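PDB 2VTW: fiber protein 2, which forms, as a homotrimer, the short fibre of fowl adenovirus 1, whose C-terminal head, the part described here, probably attaches the virion to a host receptor. Local coordinates for residues P155-A158 with T162-N165; P113-N118 with P122-R127; Y134-T139 with G145-R150. One frame throughout, in Å; residues are numbered along the deposited sequence.

Contact 1: residues P155-A158 with T162-N165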
ATOM      1  N   PRO A 155      -7.905   5.340  19.310  1.00 19.44           N
ATOM      2  CA  PRO A 155      -8.126   4.975  20.732  1.00 20.06           C
ATOM      3  C   PRO A 155      -9.608   4.746  21.036  1.00 19.72           C
ATOM      4  O   PRO A 155     -10.410   5.615  20.762  1.00 19.35           O
ATOM      5  CB  PRO A 155      -7.616   6.193  21.509  1.00 19.57           C
ATOM      6  CG  PRO A 155      -7.527   7.292  20.542  1.00 20.09           C
ATOM      7  CD  PRO A 155      -7.612   6.760  19.136  1.00 18.81           C
ATOM      8  N   VAL A 156      -9.951   3.588  21.592  1.00 20.51           N
ATOM      9  CA  VAL A 156     -11.359   3.267  21.882  1.00 20.93           C
ATOM     10  C   VAL A 156     -11.610   3.273  23.408  1.00 21.15           C
ATOM     11  O   VAL A 156     -10.977   2.518  24.134  1.00 19.86           O
ATOM     12  CB  VAL A 156     -11.758   1.910  21.279  1.00 20.91           C
ATOM     13  CG1 VAL A 156     -13.250   1.655  21.460  1.00 20.05           C
ATOM     14  CG2 VAL A 156     -11.381   1.848  19.790  1.00 21.98           C
ATOM     15  N   LEU A 157     -12.502   4.147  23.878  1.00 21.61           N
ATOM     16  CA  LEU A 157     -12.782   4.232  25.312  1.00 22.88           C
ATOM     17  C   LEU A 157     -13.836   3.178  25.670  1.00 23.28           C
ATOM     18  O   LEU A 157     -15.014   3.313  25.327  1.00 23.52           O
ATOM     19  CB  LEU A 157     -13.206   5.641  25.732  1.00 22.57           C
ATOM     20  CG  LEU A 157     -13.280   5.928  27.248  1.00 22.61           C
ATOM     21  CD1 LEU A 157     -11.932   5.834  27.953  1.00 20.87           C
ATOM     22  CD2 LEU A 157     -13.918   7.284  27.469  1.00 23.11           C
ATOM     23  N   ALA A 158     -13.361   2.107  26.303  1.00 24.12           N
ATOM     24  CA  ALA A 158     -14.191   1.009  26.766  1.00 25.04           C
ATOM     25  C   ALA A 158     -15.051   1.445  27.968  1.00 26.27           C
ATOM     26  O   ALA A 158     -14.866   2.551  28.523  1.00 26.89           O
ATOM     27  CB  ALA A 158     -13.302  -0.163  27.152  1.00 24.53           C
ATOM     28  N   THR A 162     -10.955   2.902  30.335  1.00 23.61           N
ATOM     29  CA  THR A 162      -9.638   2.831  29.750  1.00 23.26           C
ATOM     30  C   THR A 162      -9.747   2.806  28.199  1.00 22.58           C
ATOM     31  O   THR A 162     -10.694   2.308  27.603  1.00 20.13           O
ATOM     32  CB  THR A 162      -8.841   1.639  30.329  1.00 23.76           C
ATOM     33  OG1 THR A 162      -8.163   2.075  31.523  1.00 26.26           O
ATOM     34  CG2 THR A 162      -7.818   1.087  29.368  1.00 23.57           C
ATOM     35  N   THR A 163      -8.736   3.387  27.580  1.00 22.66           N
ATOM     36  CA  THR A 163      -8.644   3.519  26.129  1.00 22.20           C
ATOM     37  C   THR A 163      -7.782   2.363  25.618  1.00 21.19           C
ATOM     38  O   THR A 163      -6.784   2.011  26.222  1.00 21.29           O
ATOM     39  CB  THR A 163      -8.104   4.939  25.838  1.00 22.62           C
ATOM     40  OG1 THR A 163      -9.066   5.718  25.112  1.00 24.24           O
ATOM     41  CG2 THR A 163      -6.773   4.920  25.253  1.00 21.07           C
ATOM     42  N   TYR A 164      -8.246   1.702  24.554  1.00 20.87           N
ATOM     43  CA  TYR A 164      -7.483   0.677  23.842  1.00 20.56           C
ATOM     44  C   TYR A 164      -7.317   1.096  22.353  1.00 19.84           C
ATOM     45  O   TYR A 164      -8.241   1.627  21.725  1.00 18.61           O
ATOM     46  CB  TYR A 164      -8.221  -0.669  23.854  1.00 21.61           C
ATOM     47  CG  TYR A 164      -8.510  -1.239  25.220  1.00 21.46           C
ATOM     48  CD1 TYR A 164      -7.813  -2.344  25.696  1.00 21.66           C
ATOM     49  CD2 TYR A 164      -9.519  -0.695  26.018  1.00 22.50           C
ATOM     50  CE1 TYR A 164      -8.093  -2.891  26.963  1.00 22.74           C
ATOM     51  CE2 TYR A 164      -9.809  -1.229  27.293  1.00 22.68           C
ATOM     52  CZ  TYR A 164      -9.087  -2.323  27.758  1.00 22.48           C
ATOM     53  OH  TYR A 164      -9.362  -2.862  29.010  1.00 23.75           O
ATOM     54  N   ASN A 165      -6.145   0.815  21.795  1.00 19.59           N
ATOM     55  CA  ASN A 165      -5.852   1.165  20.392  1.00 18.89           C
ATOM     56  C   ASN A 165      -6.217   0.019  19.441  1.00 18.05           C
ATOM     57  O   ASN A 165      -5.666  -1.073  19.513  1.00 19.42           O
ATOM     58  CB  ASN A 165      -4.397   1.566  20.232  1.00 18.33           C
ATOM     59  CG  ASN A 165      -4.031   2.811  21.035  1.00 16.97           C
ATOM     60  OD1 ASN A 165      -4.781   3.792  21.127  1.00 16.81           O
ATOM     61  ND2 ASN A 165      -2.868   2.764  21.632  1.00 16.44           N
TER

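Contact 2: residues P113-N118 with P122-R127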
ATOM      1  N   PRO A 113     -10.003  11.497  16.890  1.00 22.43           N
ATOM      2  CA  PRO A 113     -11.086  11.415  17.902  1.00 22.75           C
ATOM      3  C   PRO A 113     -11.277  10.031  18.556  1.00 22.72           C
ATOM      4  O   PRO A 113     -11.177   8.998  17.891  1.00 22.38           O
ATOM      5  CB  PRO A 113     -12.326  11.837  17.114  1.00 22.55           C
ATOM      6  CG  PRO A 113     -11.780  12.763  16.072  1.00 23.54           C
ATOM      7  CD  PRO A 113     -10.494  12.085  15.630  1.00 22.08           C
ATOM      8  N   VAL A 114     -11.480  10.025  19.873  1.00 23.04           N
ATOM      9  CA  VAL A 114     -11.718   8.782  20.605  1.00 23.93           C
ATOM     10  C   VAL A 114     -13.056   8.195  20.169  1.00 24.05           C
ATOM     11  O   VAL A 114     -14.022   8.934  19.942  1.00 24.82           O
ATOM     12  CB  VAL A 114     -11.693   9.003  22.172  1.00 24.31           C
ATOM     13  CG1 VAL A 114     -12.441  10.233  22.520  1.00 26.21           C
ATOM     14  CG2 VAL A 114     -12.308   7.806  22.921  1.00 22.77           C
ATOM     15  N   PHE A 115     -13.109   6.876  20.057  1.00 24.75           N
ATOM     16  CA  PHE A 115     -14.377   6.171  19.902  1.00 26.14           C
ATOM     17  C   PHE A 115     -14.888   5.820  21.313  1.00 26.96           C
ATOM     18  O   PHE A 115     -14.365   4.922  21.968  1.00 26.31           O
ATOM     19  CB  PHE A 115     -14.200   4.923  19.035  1.00 25.48           C
ATOM     20  CG  PHE A 115     -15.438   4.072  18.896  1.00 24.58           C
ATOM     21  CD1 PHE A 115     -16.678   4.636  18.763  1.00 24.04           C
ATOM     22  CD2 PHE A 115     -15.336   2.693  18.876  1.00 25.24           C
ATOM     23  CE1 PHE A 115     -17.807   3.836  18.635  1.00 25.28           C
ATOM     24  CE2 PHE A 115     -16.476   1.892  18.745  1.00 25.55           C
ATOM     25  CZ  PHE A 115     -17.700   2.473  18.620  1.00 24.40           C
ATOM     26  N   ASN A 116     -15.892   6.561  21.772  1.00 29.01           N
ATOM     27  CA  ASN A 116     -16.417   6.376  23.129  1.00 30.36           C
ATOM     28  C   ASN A 116     -17.536   5.344  23.141  1.00 31.55           C
ATOM     29  O   ASN A 116     -18.670   5.628  22.756  1.00 31.90           O
ATOM     30  CB  ASN A 116     -16.877   7.702  23.736  1.00 30.27           C
ATOM     31  CG  ASN A 116     -16.927   7.666  25.277  1.00 30.10           C
ATOM     32  OD1 ASN A 116     -16.990   6.603  25.885  1.00 29.95           O
ATOM     33  ND2 ASN A 116     -16.872   8.840  25.896  1.00 32.37           N
ATOM     34  N   MET A 117     -17.197   4.139  23.581  1.00 33.15           N
ATOM     35  CA  MET A 117     -18.166   3.055  23.704  1.00 34.97           C
ATOM     36  C   MET A 117     -19.189   3.249  24.841  1.00 36.54           C
ATOM     37  O   MET A 117     -20.159   2.499  24.927  1.00 36.56           O
ATOM     38  CB  MET A 117     -17.440   1.741  23.926  1.00 34.99           C
ATOM     39  CG  MET A 117     -16.616   1.325  22.749  1.00 34.86           C
ATOM     40  SD  MET A 117     -16.034  -0.320  22.999  1.00 36.40           S
ATOM     41  CE  MET A 117     -17.532  -1.263  22.648  1.00 36.81           C
ATOM     42  N   ASN A 118     -18.960   4.241  25.704  1.00 38.12           N
ATOM     43  CA  ASN A 118     -19.870   4.557  26.799  1.00 39.17           C
ATOM     44  C   ASN A 118     -21.080   5.381  26.388  1.00 40.38           C
ATOM     45  O   ASN A 118     -21.956   5.609  27.213  1.00 41.41           O
ATOM     46  CB  ASN A 118     -19.126   5.325  27.905  1.00 39.62           C
ATOM     47  CG  ASN A 118     -18.082   4.487  28.582  1.00 40.47           C
ATOM     48  OD1 ASN A 118     -18.405   3.446  29.138  1.00 41.68           O
ATOM     49  ND2 ASN A 118     -16.824   4.925  28.540  1.00 40.85           N
ATOM     50  N   PRO A 122     -23.101   3.382  18.052  1.00 35.26           N
ATOM     51  CA  PRO A 122     -22.237   2.273  17.657  1.00 33.81           C
ATOM     52  C   PRO A 122     -21.420   2.493  16.364  1.00 31.92           C
ATOM     53  O   PRO A 122     -20.531   1.698  16.091  1.00 30.77           O
ATOM     54  CB  PRO A 122     -23.224   1.117  17.471  1.00 33.96           C
ATOM     55  CG  PRO A 122     -24.460   1.774  17.032  1.00 34.64           C
ATOM     56  CD  PRO A 122     -24.500   3.145  17.657  1.00 35.41           C
ATOM     57  N   TYR A 123     -21.732   3.535  15.588  1.00 30.00           N
ATOM     58  CA  TYR A 123     -20.951   3.865  14.388  1.00 29.51           C
ATOM     59  C   TYR A 123     -19.848   4.912  14.637  1.00 28.25           C
ATOM     60  O   TYR A 123     -20.105   6.040  15.100  1.00 27.77           O
ATOM     61  CB  TYR A 123     -21.850   4.352  13.249  1.00 29.40           C
ATOM     62  CG  TYR A 123     -21.104   4.839  12.026  1.00 29.02           C
ATOM     63  CD1 TYR A 123     -20.508   3.941  11.146  1.00 29.61           C
ATOM     64  CD2 TYR A 123     -21.014   6.199  11.741  1.00 29.05           C
ATOM     65  CE1 TYR A 123     -19.837   4.388   9.988  1.00 29.52           C
ATOM     66  CE2 TYR A 123     -20.336   6.663  10.594  1.00 30.03           C
ATOM     67  CZ  TYR A 123     -19.750   5.744   9.732  1.00 28.77           C
ATOM     68  OH  TYR A 123     -19.097   6.205   8.622  1.00 28.56           O
ATOM     69  N   TYR A 124     -18.622   4.519  14.298  1.00 26.70           N
ATOM     70  CA  TYR A 124     -17.503   5.444  14.248  1.00 25.85           C
ATOM     71  C   TYR A 124     -16.991   5.556  12.790  1.00 24.64           C
ATOM     72  O   TYR A 124     -16.703   4.537  12.161  1.00 25.01           O
ATOM     73  CB  TYR A 124     -16.393   4.935  15.162  1.00 25.27           C
ATOM     74  CG  TYR A 124     -15.184   5.849  15.205  1.00 25.93           C
ATOM     75  CD1 TYR A 124     -15.172   6.975  16.020  1.00 25.93           C
ATOM     76  CD2 TYR A 124     -14.054   5.586  14.437  1.00 24.84           C
ATOM     77  CE1 TYR A 124     -14.084   7.814  16.066  1.00 24.84           C
ATOM     78  CE2 TYR A 124     -12.952   6.434  14.484  1.00 23.49           C
ATOM     79  CZ  TYR A 124     -12.985   7.540  15.295  1.00 23.65           C
ATOM     80  OH  TYR A 124     -11.919   8.387  15.369  1.00 22.55           O
ATOM     81  N   ALA A 125     -16.886   6.790  12.286  1.00 24.09           N
ATOM     82  CA  ALA A 125     -16.328   7.093  10.949  1.00 23.54           C
ATOM     83  C   ALA A 125     -14.806   7.228  11.011  1.00 23.03           C
ATOM     84  O   ALA A 125     -14.294   8.227  11.517  1.00 22.46           O
ATOM     85  CB  ALA A 125     -16.925   8.391  10.404  1.00 22.83           C
ATOM     86  N   SER A 126     -14.104   6.209  10.520  1.00 23.19           N
ATOM     87  CA  SER A 126     -12.660   6.284  10.237  1.00 22.97           C
ATOM     88  C   SER A 126     -12.406   7.429   9.259  1.00 22.61           C
ATOM     89  O   SER A 126     -12.976   7.449   8.172  1.00 22.22           O
ATOM     90  CB  SER A 126     -12.206   4.959   9.659  1.00 22.84           C
ATOM     91  OG  SER A 126     -10.807   4.859   9.567  1.00 24.72           O
ATOM     92  N   ARG A 127     -11.574   8.397   9.641  1.00 22.61           N
ATOM     93  CA  ARG A 127     -11.354   9.590   8.795  1.00 23.04           C
ATOM     94  C   ARG A 127      -9.895  10.024   8.508  1.00 22.55           C
ATOM     95  O   ARG A 127      -9.657  10.755   7.543  1.00 20.99           O
ATOM     96  CB  ARG A 127     -12.106  10.759   9.406  1.00 22.92           C
ATOM     97  CG  ARG A 127     -13.617  10.663   9.184  1.00 25.77           C
ATOM     98  CD  ARG A 127     -14.373  11.895   9.642  1.00 27.51           C
ATOM     99  NE  ARG A 127     -13.765  13.109   9.104  1.00 30.39           N
ATOM    100  CZ  ARG A 127     -13.956  13.603   7.884  1.00 32.98           C
ATOM    101  NH1 ARG A 127     -14.782  13.020   7.007  1.00 34.47           N
ATOM    102  NH2 ARG A 127     -13.307  14.712   7.546  1.00 33.46           N
TER

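Contact 3: residues Y134-T139 with G145-R150. With SO4 (sulfate ion), chain N.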
ATOM      1  N   TYR A 134     -10.952   0.310  -3.864  1.00 16.74           N
ATOM      2  CA  TYR A 134     -11.196  -1.082  -4.276  1.00 17.17           C
ATOM      3  C   TYR A 134     -12.435  -1.186  -5.141  1.00 16.96           C
ATOM      4  O   TYR A 134     -13.354  -0.372  -5.062  1.00 15.70           O
ATOM      5  CB  TYR A 134     -11.394  -2.031  -3.059  1.00 17.76           C
ATOM      6  CG  TYR A 134     -10.214  -2.066  -2.174  1.00 17.04           C
ATOM      7  CD1 TYR A 134      -9.301  -3.112  -2.215  1.00 18.23           C
ATOM      8  CD2 TYR A 134      -9.991  -1.021  -1.295  1.00 18.83           C
ATOM      9  CE1 TYR A 134      -8.179  -3.095  -1.389  1.00 16.94           C
ATOM     10  CE2 TYR A 134      -8.896  -0.997  -0.487  1.00 18.53           C
ATOM     11  CZ  TYR A 134      -7.991  -2.025  -0.547  1.00 17.74           C
ATOM     12  OH  TYR A 134      -6.921  -1.933   0.301  1.00 20.92           O
ATOM     13  N   ARG A 135     -12.442  -2.208  -5.968  1.00 17.51           N
ATOM     14  CA  ARG A 135     -13.678  -2.627  -6.591  1.00 18.30           C
ATOM     15  C   ARG A 135     -14.051  -3.995  -6.032  1.00 17.33           C
ATOM     16  O   ARG A 135     -13.283  -4.943  -6.152  1.00 15.16           O
ATOM     17  CB  ARG A 135     -13.556  -2.675  -8.107  1.00 17.82           C
ATOM     18  CG  ARG A 135     -14.868  -3.052  -8.776  1.00 18.25           C
ATOM     19  CD  ARG A 135     -14.722  -3.271 -10.267  1.00 20.88           C
ATOM     20  NE  ARG A 135     -14.664  -2.001 -11.001  1.00 21.77           N
ATOM     21  CZ  ARG A 135     -13.649  -1.576 -11.758  1.00 22.65           C
ATOM     22  NH1 ARG A 135     -12.569  -2.301 -11.945  1.00 22.02           N
ATOM     23  NH2 ARG A 135     -13.746  -0.402 -12.389  1.00 23.33           N
ATOM     24  N   PRO A 136     -15.251  -4.096  -5.446  1.00 18.64           N
ATOM     25  CA  PRO A 136     -15.733  -5.375  -4.950  1.00 19.83           C
ATOM     26  C   PRO A 136     -16.457  -6.206  -6.018  1.00 20.97           C
ATOM     27  O   PRO A 136     -16.736  -5.720  -7.119  1.00 20.43           O
ATOM     28  CB  PRO A 136     -16.735  -4.958  -3.888  1.00 19.23           C
ATOM     29  CG  PRO A 136     -17.337  -3.738  -4.432  1.00 19.47           C
ATOM     30  CD  PRO A 136     -16.260  -3.035  -5.247  1.00 19.21           C
ATOM     31  N   ILE A 137     -16.799  -7.429  -5.632  1.00 22.97           N
ATOM     32  CA  ILE A 137     -17.557  -8.377  -6.445  1.00 24.62           C
ATOM     33  C   ILE A 137     -19.018  -8.445  -5.927  1.00 25.84           C
ATOM     34  O   ILE A 137     -19.245  -8.530  -4.708  1.00 25.13           O
ATOM     35  CB  ILE A 137     -16.933  -9.775  -6.322  1.00 24.97           C
ATOM     36  CG1 ILE A 137     -15.943 -10.054  -7.462  1.00 26.73           C
ATOM     37  CG2 ILE A 137     -18.012 -10.841  -6.371  1.00 27.92           C
ATOM     38  CD1 ILE A 137     -16.528 -10.889  -8.585  1.00 25.65           C
ATOM     39  N   PHE A 138     -19.991  -8.438  -6.839  1.00 26.80           N
ATOM     40  CA  PHE A 138     -21.400  -8.607  -6.475  1.00 27.75           C
ATOM     41  C   PHE A 138     -22.004  -9.899  -6.990  1.00 28.45           C
ATOM     42  O   PHE A 138     -21.490 -10.532  -7.916  1.00 28.87           O
ATOM     43  CB  PHE A 138     -22.287  -7.499  -7.033  1.00 28.72           C
ATOM     44  CG  PHE A 138     -21.718  -6.141  -6.903  1.00 29.37           C
ATOM     45  CD1 PHE A 138     -21.309  -5.673  -5.682  1.00 30.41           C
ATOM     46  CD2 PHE A 138     -21.617  -5.313  -8.010  1.00 30.50           C
ATOM     47  CE1 PHE A 138     -20.766  -4.403  -5.562  1.00 31.53           C
ATOM     48  CE2 PHE A 138     -21.070  -4.037  -7.898  1.00 30.23           C
ATOM     49  CZ  PHE A 138     -20.637  -3.584  -6.674  1.00 29.71           C
ATOM     50  N   THR A 139     -23.118 -10.261  -6.352  1.00 29.15           N
ATOM     51  CA  THR A 139     -24.133 -11.159  -6.902  1.00 28.85           C
ATOM     52  C   THR A 139     -25.509 -10.514  -6.622  1.00 28.92           C
ATOM     53  O   THR A 139     -25.630  -9.574  -5.825  1.00 28.36           O
ATOM     54  CB  THR A 139     -24.043 -12.604  -6.320  1.00 29.44           C
ATOM     55  OG1 THR A 139     -24.464 -12.624  -4.946  1.00 29.74           O
ATOM     56  CG2 THR A 139     -22.607 -13.177  -6.450  1.00 29.20           C
ATOM     57  N   GLY A 145     -21.139  -0.083  -6.404  1.00 23.46           N
ATOM     58  CA  GLY A 145     -20.038   0.565  -7.126  1.00 23.03           C
ATOM     59  C   GLY A 145     -18.693   0.225  -6.463  1.00 22.31           C
ATOM     60  O   GLY A 145     -18.576  -0.757  -5.733  1.00 21.61           O
ATOM     61  N   SER A 146     -17.671   1.029  -6.747  1.00 21.54           N
ATOM     62  CA  SER A 146     -16.373   0.907  -6.064  1.00 21.72           C
ATOM     63  C   SER A 146     -16.496   1.385  -4.605  1.00 21.08           C
ATOM     64  O   SER A 146     -17.374   2.160  -4.265  1.00 20.54           O
ATOM     65  CB  SER A 146     -15.271   1.701  -6.793  1.00 21.41           C
ATOM     66  OG  SER A 146     -14.838   0.989  -7.944  1.00 22.15           O
ATOM     67  N   ILE A 147     -15.583   0.901  -3.772  1.00 20.87           N
ATOM     68  CA  ILE A 147     -15.581   1.156  -2.330  1.00 20.37           C
ATOM     69  C   ILE A 147     -14.165   1.610  -1.965  1.00 19.80           C
ATOM     70  O   ILE A 147     -13.206   0.900  -2.197  1.00 19.02           O
ATOM     71  CB  ILE A 147     -15.935  -0.141  -1.513  1.00 20.35           C
ATOM     72  CG1 ILE A 147     -17.359  -0.623  -1.811  1.00 20.91           C
ATOM     73  CG2 ILE A 147     -15.775   0.103  -0.031  1.00 20.00           C
ATOM     74  CD1 ILE A 147     -17.701  -2.004  -1.195  1.00 20.11           C
ATOM     75  N   ASP A 148     -14.044   2.816  -1.432  1.00 19.34           N
ATOM     76  CA  ASP A 148     -12.794   3.261  -0.846  1.00 19.00           C
ATOM     77  C   ASP A 148     -12.826   2.869   0.619  1.00 19.11           C
ATOM     78  O   ASP A 148     -13.900   2.893   1.243  1.00 18.30           O
ATOM     79  CB  ASP A 148     -12.678   4.764  -0.940  1.00 19.72           C
ATOM     80  CG  ASP A 148     -12.516   5.251  -2.373  1.00 21.14           C
ATOM     81  OD1 ASP A 148     -11.928   4.511  -3.190  1.00 20.94           O
ATOM     82  OD2 ASP A 148     -12.953   6.385  -2.634  1.00 22.78           O
ATOM     83  N   VAL A 149     -11.666   2.499   1.161  1.00 18.13           N
ATOM     84  CA  VAL A 149     -11.541   2.202   2.582  1.00 17.70           C
ATOM     85  C   VAL A 149     -10.566   3.173   3.267  1.00 17.26           C
ATOM     86  O   VAL A 149      -9.384   3.252   2.884  1.00 15.70           O
ATOM     87  CB  VAL A 149     -11.065   0.751   2.793  1.00 17.87           C
ATOM     88  CG1 VAL A 149     -11.186   0.370   4.271  1.00 16.40           C
ATOM     89  CG2 VAL A 149     -11.875  -0.227   1.902  1.00 16.11           C
ATOM     90  N   ARG A 150     -11.073   3.921   4.247  1.00 17.60           N
ATOM     91  CA  ARG A 150     -10.239   4.717   5.159  1.00 18.05           C
ATOM     92  C   ARG A 150      -9.766   3.861   6.331  1.00 18.52           C
ATOM     93  O   ARG A 150     -10.555   3.167   6.953  1.00 18.87           O
ATOM     94  CB  ARG A 150     -11.005   5.923   5.669  1.00 17.98           C
ATOM     95  CG  ARG A 150     -10.161   6.905   6.513  1.00 17.21           C
ATOM     96  CD  ARG A 150      -9.250   7.712   5.663  1.00 17.51           C
ATOM     97  NE  ARG A 150      -9.981   8.606   4.776  1.00 17.82           N
ATOM     98  CZ  ARG A 150      -9.422   9.463   3.932  1.00 16.90           C
ATOM     99  NH1 ARG A 150      -8.112   9.541   3.815  1.00 16.84           N
ATOM    100  NH2 ARG A 150     -10.194  10.257   3.196  1.00 19.83           N
TER
HETATM  101  S   SO4 N1411     -16.753   0.380 -14.305  1.00 43.79           S
HETATM  102  O1  SO4 N1411     -16.201   0.933 -13.056  1.00 42.47           O
HETATM  103  O2  SO4 N1411     -17.591  -0.791 -14.027  1.00 44.72           O
HETATM  104  O3  SO4 N1411     -17.651   1.375 -14.869  1.00 44.92           O
HETATM  105  O4  SO4 N1411     -15.722   0.028 -15.287  1.00 40.82           O
HETATM  106  O   HOH W   1     -16.715  -0.074 -10.032  1.00 30.84           O

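Contact 1: residues P155-A158 with T162-N165
Pro155 sits opposite Asn165 in a non-hydrogen-bonded pair. Asn165 OD1 touches Pro155 CA and lies 3.7 Å from Pro155 CB. Asn165 has its CG anti to the backbone carbonyl carbon (chi1 -63°). On the same face the proline CB also meets Thr163 OG1. Val156 follows and pairs with Tyr164 through two backbone bonds. Val156 N gives a short bond of 2.6 Å to Tyr164 O, and Tyr164 N returns one of 2.9 Å to Val156 O. Val156 O also receives a CA-H contact from Thr163 CA at 3.2 Å. It lies at the edge of the Tyr164 ring, near the ring plane. These residues are the turn end of an antiparallel beta hairpin, strand 147-157 with strand 163-173. Leu157 comes next, paired with Thr163 on the face of Pro155 and Asn165. Its CG stands anti to its backbone N (chi1 -169°), and Leu157 CD1 reaches back to Thr162 C at 3.7 Å. Ala158 leaves the strand, yet Ala158 N still bonds Thr162 O at 3.0 Å. Ala158 CB meets Tyr164 CE2 at 3.7 Å, approaching the ring obliquely. The hydroxyl of Tyr164 is hydrogen-bonded to Gln82 and to Asn160 in the turn, and Phe79 meets the ring edge-to-face.

Contact 2: residues P113-N118 with P122-R127
In this contact the loop after strand 115-116 folds back against that strand and the residues just before it, at the surface of the beta-structured fibre head. Strand 115-116 is a short edge strand, parallel to strand 147-157. The chain after it returns as a loop, and Phe115 and Tyr124 join the two parts. Their side chains slide past each other in opposite directions. Each lays its CB over a face of the other ring. Tyr124 CB is 4.0 Å from the centroid of the Phe115 ring, 24° off the normal. Phe115 CB is 4.2 Å from the centroid of the Tyr124 ring, 27° off the normal. These are two reciprocal CH-pi contacts. The ring planes are 45° apart, so the rings themselves meet obliquely. In both residues CG is anti to the backbone N. The nearest carbons are Phe115 CD1 and Tyr124 CB, 3.6 Å apart. Trp75 meets both rings and adds to this aromatic cluster. Further out, Phe115 CZ comes obliquely within 3.9 Å of Pro122 O. At the other end, the tyrosine hydroxyl reaches Pro113. Its stronger partner is Gln152 NE2 on strand 147-157. Pro113 CB packs against the hydroxyl oxygen, and Tyr124 OH gives a weak hydrogen bond of 2.7 Å to Pro113 O.

Contact 3: residues Y134-T139 with G145-R150
The Tyr134 and Val149 side chains cross at a slant on one face of the sheet. Val149 CG2 approaches the tyrosine ring obliquely, 3.8 Å from Tyr134 CD2. The ring has CG anti to the backbone carbonyl carbon (chi1 -60°), and this brings one edge close to Ile147 O. Tyr134 N also bonds Ile147 O, at 2.9 Å. Ile147 N bonds Tyr134 O in return, also at 2.9 Å, so the pair is a hydrogen-bonded one. Beyond it the strand is interrupted at Pro136. The proline ring lies at an angle to the Ile147 side chain, with Pro136 CG 3.7 Å from Ile147 CD1. Pro136 CD rests 3.3 Å from Gly145 O. Gly145 O lies at the edge of the Phe138 ring, in its plane, and Phe138 CZ is 3.5 Å from Gly145 N. Arg135 points elsewhere. Its chain bends at chi3 (-78°), and Arg135 NH2 bonds sulfate O1 at 2.9 Å, at the edge of the guanidinium. One water joins Arg135 NE, Ser146 OG and the same sulfate oxygen. The sulfate, probably from the crystallisation liquor, is also bound by Arg127 of the third subunit. That subunit supplies a strand that pairs antiparallel with Tyr134 and Arg135. The arrangement is that of a beta hairpin, strands 129-140 and 147-157, whose sheet continues across the trimer interface.

Along the chain the three contacts come in series, and none nests in or crosses another. Contact 2 comes first and closes the loop after strand 115-116. The chain then enters strand 129-140, and contact 3 closes the hairpin with strand 147-157. That strand runs on to contact 1, which closes the next hairpin with strand 163-173. Contacts 1 and 3 thus use opposite ends of one strand, their centres about 29 Å apart. Contact 2 touches both. Leu157 is probably bonded to Phe115 and Met117 through the backbone, and Ser126 OG reaches Arg150 O weakly. Contacts 1 and 3 use strand 147-157, and contact 2 lies against it.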